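Local structure of transcriptional regulator, IclR family (Alicyclobacillus acidocaldarius subsp. acidocaldarius, 5TJJ) at residues 108-113 against 148-153; 112-117 against 159-164; 137-140 against 145-148; 91-96 against 247-252. The protein probably binds DNA as a transcription factor of the IclR family and thereby regulates gene expression. One frame throughout, in Å; residues are numbered along the deposited sequence.

Contact 1: 108-113 against 148-153; sequences VKRLRD and RCFLAY
F150 does nearly all the work on the helix side of this contact, touching V108, K109 and R110 of strand 104-110. Just before it, C149 packs instead on V221 of strand 218-227 and on A208 and P210 of strand 204-212. F150 CB lies over one face of the R110 guanidinium, 3.5 Å from NH1 and offset toward the rim. The F150 ring plane is 73° from the guanidinium plane, so the pair is not a stack. F150 CE1 lies 3.9 Å from R110 CB. Farther out, CE2 packs on V108 CG1 at 3.7 Å, and CZ comes within 3.5 Å of V108 O, which approaches at the ring edge. With CG anti to the backbone N (chi1 -157°), R110 runs alongside the F150 ring, antiparallel to it, and a bend at chi3 brings one guanidinium face against F150 CB. The carbonyl of F150 receives R110 NH1 at 3.3 Å, but the N-H...O angle of 129° marks this bond as weak. L151 comes next and points away from the strand. Y153 N then gives a second weak bond to F150 O, and R110 NH2 also forms a salt bridge with D154 OD2. The F150 ring reaches the strands flanking 104-110, touching V116 in 115-122 and V218 and V221 in 218-227. L151 and A152 touch L185 and V188 of helix 178-191, so helix 144-151 lies between that helix and three adjacent strands of the antiparallel sheet.

Contact 2: 112-117 against 159-164; sequences RDDRVI and WRRVLR
D114 and R161 meet from opposite directions and form a two-pronged, end-on salt bridge, the tight part of an otherwise sparse contact. R161 NH2 donates to D114 OD1 at 2.8 Å with an N-H...O angle of 163°, and that oxygen uses its syn lone pair, lying close to the guanidinium plane. The second prong, R161 NH1 to D114 OD2 at 2.9 Å, is more bent at 148°; this oxygen is also met on the syn side, but the donor stands somewhat out of the carboxylate plane. The two flat groups are nearly coplanar, 13° apart, which is what allows one nitrogen to serve each oxygen. R161 arrives there from the helix with CG anti to the backbone N and a bend at chi3 that swings its end round to face the carboxylate.

Elsewhere the approach is loose. The buried V162 brings CG2 no nearer than 4.5 Å to D114 OD1, the nearest CA atoms (D114 and V162) are 8.4 Å apart, and only 95 Å² is buried in all. D114 and R161 are both partly exposed, so solvent lies at the margin of the pair.

R161 NH1 also pairs with E165, and the backbone of D114 is hydrogen-bonded to V141. The single positive charge of the guanidinium is therefore shared between two carboxylates and probably does not fully balance them; the connection between the turn and helix 156-164 is directional and polar, with little apolar packing between these two segments.

Contact 3: 137-140 against 145-148; sequences QQFP and AFGR
F139 on the edge strand 138-140 leans on F146 of helix 144-151, and its atoms meet the tip of that ring in turn. F139 CB is 4.2 Å from F146 CE1. The next atom, CG, lies 4.0 Å from F146 CZ. CD2 makes the closest approach, 3.9 Å to the same CZ, and CE2 beyond it is again 4.2 Å away, so F146 CZ sits over the CG-CD2 side of the ring. F146 CZ stands 3.8 Å above that ring's plane, offset toward the rim. The centroids are 5.3 Å apart and the planes 59° apart, a tilted pairing that is neither a stack nor edge-to-face; the two side chains cross at about a right angle. F146 reaches this place with CG between the backbone N and the carbonyl carbon (chi1 58°).

Both rings are buried. V116 and L200 touch each of them, while Y118 adds a third ring beside F139, and the F139 backbone is hydrogen-bonded to V116. Between these two segments the contact is wholly carbon against carbon; its chemistry implies dispersion and exclusion of water, with no polar bond to fix the angle between the rings, joining the short edge strand to the helix across the sheet face.

Contact 4: 91-96 against 247-252; sequences LAELHQ and AAKVSA
K249 CD lies above the plane of the E93 carboxylate, displaced outward past the oxygens, 3.6 Å from E93 OE2. OE2 is also hydrogen-bonded to S246 OG, one residue before segment 247-252. The other flat group, the H95 ring, belongs to helix 86-101 alone: L91 C lies in its plane at the edge, and ND1 donates to L91 O at 3.1 Å with an angle of 156°, so the imidazole is tied back to its own helix.

E93 turns toward the partner helix with CG anti to the backbone N (chi1 -163°), and a bend at chi2 then tips the carboxylate across the path of the lysine. K249 is extended beyond CG, and the two chains cross at about a right angle. The K249 NZ to E93 OE2 separation of 3.9 Å makes this a long salt bridge. V250 and E93 have the nearest CA atoms, 8.4 Å apart. In helix 233-253, S251 OG and N both donate to A247 O, from opposite faces of the carbonyl plane, and OG has a further bond to F212 N of strand 204-212. A252 packs on Y72 of the second subunit.

Since E93 and K249 are partly exposed and meet mainly through K249 CD beside E93 OE2, the charge attraction is probably modest and screened by water, and the hydrogen bond to S246 OG probably contributes to placing OE2.

Contacts 1, 2 and 3 form one neighbourhood, with centres 7 to 10 Å apart, on the six-stranded antiparallel sheet of the IclR C-terminal region, a family related to GAF domains. Contacts 1 and 3 share helix 144-151, and adjacent strands 104-110, 115-122 and 138-140 carry the three first segments. V116 of the middle strand touches contacts 1 and 3. Contact 3 is nested within contact 2, and all three lie within the loop closed by contact 4, whose centre is 18 to 26 Å from the others. Contacts 1 and 3 thus fasten one helix to the sheet, contact 2 ties the following helix to a hairpin turn, and contact 4 pairs two helices distant in sequence.

Contact 1: 108-113 against 148-153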
loop_
_atom_site.group_PDB
_atom_site.type_symbol
_atom_site.label_atom_id
_atom_site.label_comp_id
_atom_site.label_asym_id
_atom_site.label_seq_id
_atom_site.Cartn_x
_atom_site.Cartn_y
_atom_site.Cartn_z
ATOM N N VAL A 108 2.882 20.861 -0.654
ATOM C CA VAL A 108 4.301 21.236 -0.794
ATOM C C VAL A 108 5.229 20.055 -0.485
ATOM O O VAL A 108 5.048 19.357 0.506
ATOM C CB VAL A 108 4.644 22.381 0.158
ATOM C CG1 VAL A 108 5.975 22.982 -0.211
ATOM C CG2 VAL A 108 3.527 23.424 0.145
ATOM N N LYS A 109 6.256 19.867 -1.299
ATOM C CA LYS A 109 7.162 18.733 -1.120
ATOM C C LYS A 109 8.587 19.205 -0.997
ATOM O O LYS A 109 9.011 20.094 -1.716
ATOM C CB LYS A 109 7.061 17.831 -2.323
ATOM C CG LYS A 109 8.174 16.830 -2.447
ATOM C CD LYS A 109 7.775 15.758 -3.418
ATOM C CE LYS A 109 8.921 14.800 -3.643
ATOM N NZ LYS A 109 8.360 13.614 -4.331
ATOM N N ARG A 110 9.347 18.537 -0.152
ATOM C CA ARG A 110 10.744 18.859 0.001
ATOM C C ARG A 110 11.592 18.315 -1.155
ATOM O O ARG A 110 11.362 17.209 -1.634
ATOM C CB ARG A 110 11.263 18.285 1.298
ATOM C CG ARG A 110 12.486 19.010 1.813
ATOM C CD ARG A 110 13.238 18.185 2.831
ATOM N NE ARG A 110 12.626 18.253 4.151
ATOM C CZ ARG A 110 13.056 19.010 5.168
ATOM N NH1 ARG A 110 12.390 18.951 6.325
ATOM N NH2 ARG A 110 14.123 19.829 5.051
ATOM N N LEU A 111 12.557 19.118 -1.607
ATOM C CA LEU A 111 13.599 18.655 -2.529
ATOM C C LEU A 111 14.946 18.670 -1.839
ATOM O O LEU A 111 15.082 19.142 -0.707
ATOM C CB LEU A 111 13.656 19.527 -3.783
ATOM C CG LEU A 111 12.384 19.552 -4.622
ATOM C CD1 LEU A 111 12.518 20.576 -5.726
ATOM C CD2 LEU A 111 12.066 18.187 -5.188
ATOM N N ARG A 112 15.940 18.140 -2.532
ATOM C CA ARG A 112 17.324 18.327 -2.138
ATOM C C ARG A 112 17.752 19.796 -2.353
ATOM O O ARG A 112 17.129 20.549 -3.094
ATOM C CB ARG A 112 18.249 17.343 -2.883
ATOM C CG ARG A 112 17.957 15.874 -2.574
ATOM C CD ARG A 112 18.819 14.895 -3.373
ATOM N NE ARG A 112 19.914 14.294 -2.588
ATOM C CZ ARG A 112 21.193 14.711 -2.547
ATOM N NH1 ARG A 112 21.603 15.789 -3.236
ATOM N NH2 ARG A 112 22.075 14.040 -1.797
ATOM N N ASP A 113 18.797 20.188 -1.642
ATOM C CA ASP A 113 19.454 21.469 -1.777
ATOM C C ASP A 113 18.590 22.655 -1.326
ATOM O O ASP A 113 18.528 23.694 -1.978
ATOM C CB ASP A 113 20.042 21.598 -3.195
ATOM C CG ASP A 113 21.142 20.541 -3.465
ATOM O OD1 ASP A 113 21.468 19.722 -2.551
ATOM O OD2 ASP A 113 21.694 20.544 -4.592
ATOM N N ARG A 148 8.861 26.934 7.392
ATOM C CA ARG A 148 8.950 26.644 8.816
ATOM C C ARG A 148 8.398 25.270 9.244
ATOM O O ARG A 148 8.856 24.710 10.251
ATOM C CB ARG A 148 8.197 27.718 9.599
ATOM C CG ARG A 148 8.854 29.077 9.567
ATOM C CD ARG A 148 8.391 29.933 10.733
ATOM N NE ARG A 148 7.154 30.629 10.427
ATOM C CZ ARG A 148 7.052 31.678 9.623
ATOM N NH1 ARG A 148 8.126 32.201 9.029
ATOM N NH2 ARG A 148 5.863 32.213 9.430
ATOM N N CYS A 149 7.399 24.750 8.528
ATOM C CA CYS A 149 6.910 23.418 8.846
ATOM C C CYS A 149 7.883 22.316 8.496
ATOM O O CYS A 149 7.864 21.303 9.162
ATOM C CB CYS A 149 5.578 23.108 8.193
ATOM S SG CYS A 149 4.208 23.975 8.941
ATOM N N PHE A 150 8.704 22.493 7.456
ATOM C CA PHE A 150 9.768 21.519 7.138
ATOM C C PHE A 150 10.905 21.684 8.149
ATOM O O PHE A 150 11.273 20.723 8.834
ATOM C CB PHE A 150 10.310 21.691 5.715
ATOM C CG PHE A 150 9.340 21.329 4.608
ATOM C CD1 PHE A 150 9.082 20.017 4.289
ATOM C CD2 PHE A 150 8.747 22.320 3.827
ATOM C CE1 PHE A 150 8.220 19.677 3.244
ATOM C CE2 PHE A 150 7.885 21.991 2.773
ATOM C CZ PHE A 150 7.616 20.668 2.487
ATOM N N LEU A 151 11.411 22.907 8.277
ATOM C CA LEU A 151 12.592 23.182 9.097
ATOM C C LEU A 151 12.456 22.890 10.582
ATOM O O LEU A 151 13.365 22.351 11.186
ATOM C CB LEU A 151 13.023 24.627 8.966
ATOM C CG LEU A 151 14.068 24.977 7.923
ATOM C CD1 LEU A 151 14.440 26.440 8.111
ATOM C CD2 LEU A 151 15.306 24.115 8.079
ATOM N N ALA A 152 11.321 23.235 11.167
ATOM C CA ALA A 152 11.133 23.075 12.588
ATOM C C ALA A 152 11.356 21.631 13.061
ATOM O O ALA A 152 11.671 21.385 14.258
ATOM C CB ALA A 152 9.741 23.551 12.973
ATOM N N TYR A 153 11.176 20.682 12.146
ATOM C CA TYR A 153 11.324 19.263 12.466
ATOM C C TYR A 153 12.642 18.626 12.019
ATOM O O TYR A 153 12.817 17.434 12.190
ATOM C CB TYR A 153 10.115 18.494 11.947
ATOM C CG TYR A 153 8.835 18.934 12.606
ATOM C CD1 TYR A 153 8.485 18.470 13.865
ATOM C CD2 TYR A 153 7.982 19.859 11.983
ATOM C CE1 TYR A 153 7.316 18.898 14.482
ATOM C CE2 TYR A 153 6.817 20.316 12.606
ATOM C CZ TYR A 153 6.489 19.819 13.848
ATOM O OH TYR A 153 5.336 20.208 14.464
#

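Contact 2: 112-117 against 159-164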
loop_
_atom_site.group_PDB
_atom_site.type_symbol
_atom_site.label_atom_id
_atom_site.label_comp_id
_atom_site.label_asym_id
_atom_site.label_seq_id
_atom_site.Cartn_x
_atom_site.Cartn_y
_atom_site.Cartn_z
ATOM N N ARG A 112 15.940 18.140 -2.532
ATOM C CA ARG A 112 17.324 18.327 -2.138
ATOM C C ARG A 112 17.752 19.796 -2.353
ATOM O O ARG A 112 17.129 20.549 -3.094
ATOM C CB ARG A 112 18.249 17.343 -2.883
ATOM C CG ARG A 112 17.957 15.874 -2.574
ATOM C CD ARG A 112 18.819 14.895 -3.373
ATOM N NE ARG A 112 19.914 14.294 -2.588
ATOM C CZ ARG A 112 21.193 14.711 -2.547
ATOM N NH1 ARG A 112 21.603 15.789 -3.236
ATOM N NH2 ARG A 112 22.075 14.040 -1.797
ATOM N N ASP A 113 18.797 20.188 -1.642
ATOM C CA ASP A 113 19.454 21.469 -1.777
ATOM C C ASP A 113 18.590 22.655 -1.326
ATOM O O ASP A 113 18.528 23.694 -1.978
ATOM C CB ASP A 113 20.042 21.598 -3.195
ATOM C CG ASP A 113 21.142 20.541 -3.465
ATOM O OD1 ASP A 113 21.468 19.722 -2.551
ATOM O OD2 ASP A 113 21.694 20.544 -4.592
ATOM N N ASP A 114 17.975 22.477 -0.159
ATOM C CA ASP A 114 17.232 23.520 0.555
ATOM C C ASP A 114 16.093 24.157 -0.255
ATOM O O ASP A 114 15.798 25.325 -0.080
ATOM C CB ASP A 114 18.196 24.580 1.097
ATOM C CG ASP A 114 19.235 24.000 2.075
ATOM O OD1 ASP A 114 18.895 23.128 2.911
ATOM O OD2 ASP A 114 20.405 24.434 2.026
ATOM N N ARG A 115 15.477 23.379 -1.139
ATOM C CA ARG A 115 14.340 23.846 -1.909
ATOM C C ARG A 115 13.103 23.061 -1.510
ATOM O O ARG A 115 13.179 21.920 -1.029
ATOM C CB ARG A 115 14.521 23.679 -3.434
ATOM C CG ARG A 115 15.794 24.204 -4.073
ATOM C CD ARG A 115 15.904 25.714 -4.026
ATOM N NE ARG A 115 15.090 26.370 -5.056
ATOM C CZ ARG A 115 15.060 27.693 -5.275
ATOM N NH1 ARG A 115 15.813 28.526 -4.535
ATOM N NH2 ARG A 115 14.272 28.187 -6.238
ATOM N N VAL A 116 11.958 23.679 -1.770
ATOM C CA VAL A 116 10.653 23.017 -1.713
ATOM C C VAL A 116 9.926 23.307 -3.001
ATOM O O VAL A 116 10.261 24.291 -3.671
ATOM C CB VAL A 116 9.806 23.479 -0.511
ATOM C CG1 VAL A 116 10.499 23.095 0.798
ATOM C CG2 VAL A 116 9.541 24.958 -0.521
ATOM N N ILE A 117 8.918 22.490 -3.318
ATOM C CA ILE A 117 8.147 22.654 -4.551
ATOM C C ILE A 117 6.636 22.407 -4.351
ATOM O O ILE A 117 6.230 21.480 -3.638
ATOM C CB ILE A 117 8.746 21.780 -5.675
ATOM C CG1 ILE A 117 8.122 22.085 -7.027
ATOM C CG2 ILE A 117 8.608 20.301 -5.375
ATOM C CD1 ILE A 117 8.731 21.284 -8.174
ATOM N N TRP A 159 18.977 24.144 11.478
ATOM C CA TRP A 159 18.475 25.491 11.701
ATOM C C TRP A 159 19.649 26.452 11.660
ATOM O O TRP A 159 19.586 27.483 11.008
ATOM C CB TRP A 159 17.813 25.702 13.071
ATOM C CG TRP A 159 16.683 24.908 13.415
ATOM C CD1 TRP A 159 16.031 24.002 12.634
ATOM C CD2 TRP A 159 15.980 24.962 14.657
ATOM N NE1 TRP A 159 14.962 23.463 13.321
ATOM C CE2 TRP A 159 14.897 24.040 14.564
ATOM C CE3 TRP A 159 16.161 25.683 15.843
ATOM C CZ2 TRP A 159 13.990 23.836 15.611
ATOM C CZ3 TRP A 159 15.281 25.464 16.898
ATOM C CH2 TRP A 159 14.191 24.552 16.767
ATOM N N ARG A 160 20.698 26.108 12.392
ATOM C CA ARG A 160 21.873 26.947 12.480
ATOM C C ARG A 160 22.579 27.100 11.140
ATOM O O ARG A 160 23.021 28.217 10.825
ATOM C CB ARG A 160 22.829 26.460 13.559
ATOM C CG ARG A 160 22.319 26.709 14.964
ATOM C CD ARG A 160 23.398 26.490 16.003
ATOM N NE ARG A 160 23.645 25.071 16.187
ATOM C CZ ARG A 160 22.905 24.231 16.930
ATOM N NH1 ARG A 160 23.266 22.944 17.012
ATOM N NH2 ARG A 160 21.809 24.657 17.593
ATOM N N ARG A 161 22.655 26.025 10.349
ATOM C CA ARG A 161 23.247 26.118 9.017
ATOM C C ARG A 161 22.452 27.085 8.143
ATOM O O ARG A 161 23.019 27.992 7.536
ATOM C CB ARG A 161 23.367 24.745 8.307
ATOM C CG ARG A 161 24.050 24.826 6.932
ATOM C CD ARG A 161 24.130 23.501 6.196
ATOM N NE ARG A 161 22.807 22.883 5.990
ATOM C CZ ARG A 161 21.878 23.315 5.127
ATOM N NH1 ARG A 161 22.065 24.412 4.389
ATOM N NH2 ARG A 161 20.735 22.663 5.036
ATOM N N VAL A 162 21.142 26.887 8.079
ATOM C CA VAL A 162 20.278 27.713 7.223
ATOM C C VAL A 162 20.312 29.198 7.641
ATOM O O VAL A 162 20.401 30.095 6.777
ATOM C CB VAL A 162 18.850 27.159 7.198
ATOM C CG1 VAL A 162 17.906 28.120 6.498
ATOM C CG2 VAL A 162 18.826 25.797 6.495
ATOM N N LEU A 163 20.300 29.435 8.952
ATOM C CA LEU A 163 20.434 30.776 9.497
ATOM C C LEU A 163 21.774 31.451 9.228
ATOM O O LEU A 163 21.783 32.595 8.795
ATOM C CB LEU A 163 20.083 30.830 10.998
ATOM C CG LEU A 163 18.613 31.235 11.279
ATOM C CD1 LEU A 163 17.582 30.231 10.787
ATOM C CD2 LEU A 163 18.404 31.452 12.768
ATOM N N ARG A 164 22.887 30.772 9.484
ATOM C CA ARG A 164 24.200 31.306 9.132
ATOM C C ARG A 164 24.298 31.704 7.640
ATOM O O ARG A 164 24.967 32.673 7.313
ATOM C CB ARG A 164 25.312 30.292 9.414
ATOM C CG ARG A 164 25.658 29.963 10.869
ATOM C CD ARG A 164 26.225 31.134 11.684
ATOM N NE ARG A 164 25.141 31.925 12.272
ATOM C CZ ARG A 164 24.364 31.538 13.291
ATOM N NH1 ARG A 164 24.550 30.350 13.903
ATOM N NH2 ARG A 164 23.384 32.346 13.693
#

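Contact 3: 137-140 against 145-148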
loop_
_atom_site.group_PDB
_atom_site.type_symbol
_atom_site.label_atom_id
_atom_site.label_comp_id
_atom_site.label_asym_id
_atom_site.label_seq_id
_atom_site.Cartn_x
_atom_site.Cartn_y
_atom_site.Cartn_z
ATOM N N GLN A 137 6.441 25.579 -9.057
ATOM C CA GLN A 137 7.234 26.642 -8.465
ATOM C C GLN A 137 8.009 26.126 -7.259
ATOM O O GLN A 137 7.444 25.454 -6.391
ATOM C CB GLN A 137 6.374 27.828 -8.046
ATOM C CG GLN A 137 7.166 29.136 -7.970
ATOM C CD GLN A 137 6.340 30.325 -7.483
ATOM O OE1 GLN A 137 5.138 30.209 -7.194
ATOM N NE2 GLN A 137 6.987 31.481 -7.383
ATOM N N GLN A 138 9.295 26.456 -7.230
ATOM C CA GLN A 138 10.190 26.086 -6.166
ATOM C C GLN A 138 10.510 27.289 -5.309
ATOM O O GLN A 138 10.542 28.414 -5.797
ATOM C CB GLN A 138 11.490 25.527 -6.715
ATOM C CG GLN A 138 11.330 24.430 -7.755
ATOM C CD GLN A 138 12.649 23.747 -8.075
ATOM O OE1 GLN A 138 13.521 23.602 -7.212
ATOM N NE2 GLN A 138 12.802 23.327 -9.310
ATOM N N PHE A 139 10.758 27.029 -4.030
ATOM C CA PHE A 139 11.060 28.057 -3.043
ATOM C C PHE A 139 12.164 27.575 -2.110
ATOM O O PHE A 139 12.415 26.371 -2.012
ATOM C CB PHE A 139 9.850 28.306 -2.156
ATOM C CG PHE A 139 8.601 28.604 -2.902
ATOM C CD1 PHE A 139 8.293 29.895 -3.258
ATOM C CD2 PHE A 139 7.716 27.585 -3.222
ATOM C CE1 PHE A 139 7.120 30.183 -3.936
ATOM C CE2 PHE A 139 6.539 27.859 -3.887
ATOM C CZ PHE A 139 6.239 29.161 -4.250
ATOM N N PRO A 140 12.798 28.512 -1.393
ATOM C CA PRO A 140 13.706 28.076 -0.347
ATOM C C PRO A 140 12.933 27.444 0.804
ATOM O O PRO A 140 11.797 27.858 1.103
ATOM C CB PRO A 140 14.366 29.375 0.105
ATOM C CG PRO A 140 13.317 30.398 -0.149
ATOM C CD PRO A 140 12.709 29.983 -1.458
ATOM N N ALA A 145 5.200 30.199 5.940
ATOM C CA ALA A 145 4.625 29.181 6.824
ATOM C C ALA A 145 5.051 27.753 6.490
ATOM O O ALA A 145 5.416 26.967 7.395
ATOM C CB ALA A 145 3.105 29.281 6.845
ATOM N N PHE A 146 5.013 27.425 5.203
ATOM C CA PHE A 146 5.342 26.071 4.776
ATOM C C PHE A 146 6.824 25.715 4.933
ATOM O O PHE A 146 7.134 24.548 5.202
ATOM C CB PHE A 146 4.826 25.734 3.366
ATOM C CG PHE A 146 5.314 26.635 2.295
ATOM C CD1 PHE A 146 6.589 26.491 1.774
ATOM C CD2 PHE A 146 4.481 27.623 1.776
ATOM C CE1 PHE A 146 7.040 27.333 0.765
ATOM C CE2 PHE A 146 4.927 28.459 0.765
ATOM C CZ PHE A 146 6.203 28.304 0.252
ATOM N N GLY A 147 7.712 26.698 4.752
ATOM C CA GLY A 147 9.124 26.528 5.022
ATOM C C GLY A 147 9.381 26.128 6.475
ATOM O O GLY A 147 9.997 25.098 6.762
ATOM N N ARG A 148 8.861 26.934 7.392
ATOM C CA ARG A 148 8.950 26.644 8.816
ATOM C C ARG A 148 8.398 25.270 9.244
ATOM O O ARG A 148 8.856 24.710 10.251
ATOM C CB ARG A 148 8.197 27.718 9.599
ATOM C CG ARG A 148 8.854 29.077 9.567
ATOM C CD ARG A 148 8.391 29.933 10.733
ATOM N NE ARG A 148 7.154 30.629 10.427
ATOM C CZ ARG A 148 7.052 31.678 9.623
ATOM N NH1 ARG A 148 8.126 32.201 9.029
ATOM N NH2 ARG A 148 5.863 32.213 9.430
#

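Contact 4: 91-96 against 247-252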
loop_
_atom_site.group_PDB
_atom_site.type_symbol
_atom_site.label_atom_id
_atom_site.label_comp_id
_atom_site.label_asym_id
_atom_site.label_seq_id
_atom_site.Cartn_x
_atom_site.Cartn_y
_atom_site.Cartn_z
ATOM N N LEU A 91 -4.241 15.006 -2.732
ATOM C CA LEU A 91 -4.902 16.062 -3.520
ATOM C C LEU A 91 -6.395 16.111 -3.217
ATOM O O LEU A 91 -6.939 17.188 -3.050
ATOM C CB LEU A 91 -4.714 15.881 -5.027
ATOM C CG LEU A 91 -3.317 15.856 -5.666
ATOM C CD1 LEU A 91 -3.409 16.089 -7.171
ATOM C CD2 LEU A 91 -2.396 16.883 -5.027
ATOM N N ALA A 92 -7.033 14.941 -3.118
ATOM C CA ALA A 92 -8.472 14.855 -2.859
ATOM C C ALA A 92 -8.842 15.455 -1.506
ATOM O O ALA A 92 -9.830 16.159 -1.375
ATOM C CB ALA A 92 -8.944 13.412 -2.945
ATOM N N GLU A 93 -8.029 15.184 -0.507
ATOM C CA GLU A 93 -8.223 15.775 0.805
ATOM C C GLU A 93 -7.989 17.316 0.759
ATOM O O GLU A 93 -8.636 18.055 1.496
ATOM C CB GLU A 93 -7.313 15.051 1.807
ATOM C CG GLU A 93 -7.660 15.240 3.264
ATOM C CD GLU A 93 -8.856 14.442 3.767
ATOM O OE1 GLU A 93 -9.200 13.375 3.194
ATOM O OE2 GLU A 93 -9.445 14.912 4.780
ATOM N N LEU A 94 -7.099 17.802 -0.109
ATOM C CA LEU A 94 -6.927 19.243 -0.282
ATOM C C LEU A 94 -8.169 19.938 -0.798
ATOM O O LEU A 94 -8.414 21.080 -0.433
ATOM C CB LEU A 94 -5.788 19.582 -1.239
ATOM C CG LEU A 94 -4.344 19.407 -0.781
ATOM C CD1 LEU A 94 -3.429 19.993 -1.846
ATOM C CD2 LEU A 94 -4.095 20.055 0.572
ATOM N N HIS A 95 -8.910 19.283 -1.685
ATOM C CA HIS A 95 -10.189 19.822 -2.151
ATOM C C HIS A 95 -11.204 19.920 -1.032
ATOM O O HIS A 95 -11.980 20.872 -1.012
ATOM C CB HIS A 95 -10.767 19.032 -3.315
ATOM C CG HIS A 95 -10.065 19.273 -4.611
ATOM N ND1 HIS A 95 -8.905 18.610 -4.969
ATOM C CD2 HIS A 95 -10.357 20.095 -5.644
ATOM C CE1 HIS A 95 -8.515 19.009 -6.167
ATOM N NE2 HIS A 95 -9.379 19.908 -6.600
ATOM N N GLN A 96 -11.181 18.982 -0.091
ATOM C CA GLN A 96 -12.053 19.078 1.104
ATOM C C GLN A 96 -11.709 20.308 1.955
ATOM O O GLN A 96 -12.591 20.993 2.475
ATOM C CB GLN A 96 -11.914 17.860 2.008
ATOM C CG GLN A 96 -12.143 16.491 1.376
ATOM C CD GLN A 96 -13.598 16.147 1.206
ATOM O OE1 GLN A 96 -14.438 17.017 0.947
ATOM N NE2 GLN A 96 -13.912 14.863 1.339
ATOM N N ALA A 247 -3.913 16.549 7.628
ATOM C CA ALA A 247 -2.497 16.161 7.716
ATOM C C ALA A 247 -2.310 14.870 8.549
ATOM O O ALA A 247 -1.462 14.038 8.241
ATOM C CB ALA A 247 -1.659 17.303 8.265
ATOM N N ALA A 248 -3.144 14.707 9.569
ATOM C CA ALA A 248 -3.203 13.479 10.334
ATOM C C ALA A 248 -3.508 12.297 9.429
ATOM O O ALA A 248 -2.852 11.262 9.541
ATOM C CB ALA A 248 -4.248 13.588 11.445
ATOM N N LYS A 249 -4.487 12.443 8.538
ATOM C CA LYS A 249 -4.839 11.345 7.601
ATOM C C LYS A 249 -3.723 10.997 6.619
ATOM O O LYS A 249 -3.312 9.854 6.526
ATOM C CB LYS A 249 -6.116 11.667 6.837
ATOM C CG LYS A 249 -7.356 11.685 7.715
ATOM C CD LYS A 249 -8.552 12.199 6.936
ATOM C CE LYS A 249 -9.770 12.301 7.838
ATOM N NZ LYS A 249 -11.050 12.196 7.077
ATOM N N VAL A 250 -3.210 12.010 5.938
ATOM C CA VAL A 250 -2.102 11.863 4.999
ATOM C C VAL A 250 -0.822 11.345 5.675
ATOM O O VAL A 250 -0.102 10.567 5.064
ATOM C CB VAL A 250 -1.804 13.179 4.238
ATOM C CG1 VAL A 250 -0.731 12.981 3.161
ATOM C CG2 VAL A 250 -3.063 13.703 3.555
ATOM N N SER A 251 -0.550 11.783 6.913
ATOM C CA SER A 251 0.522 11.194 7.736
ATOM C C SER A 251 0.296 9.717 7.941
ATOM O O SER A 251 1.187 8.939 7.646
ATOM C CB SER A 251 0.695 11.896 9.091
ATOM O OG SER A 251 1.049 13.259 8.877
ATOM N N ALA A 252 -0.892 9.311 8.362
ATOM C CA ALA A 252 -1.188 7.856 8.419
ATOM C C ALA A 252 -0.951 7.150 7.037
ATOM O O ALA A 252 -0.381 6.052 6.986
ATOM C CB ALA A 252 -2.593 7.580 8.961
#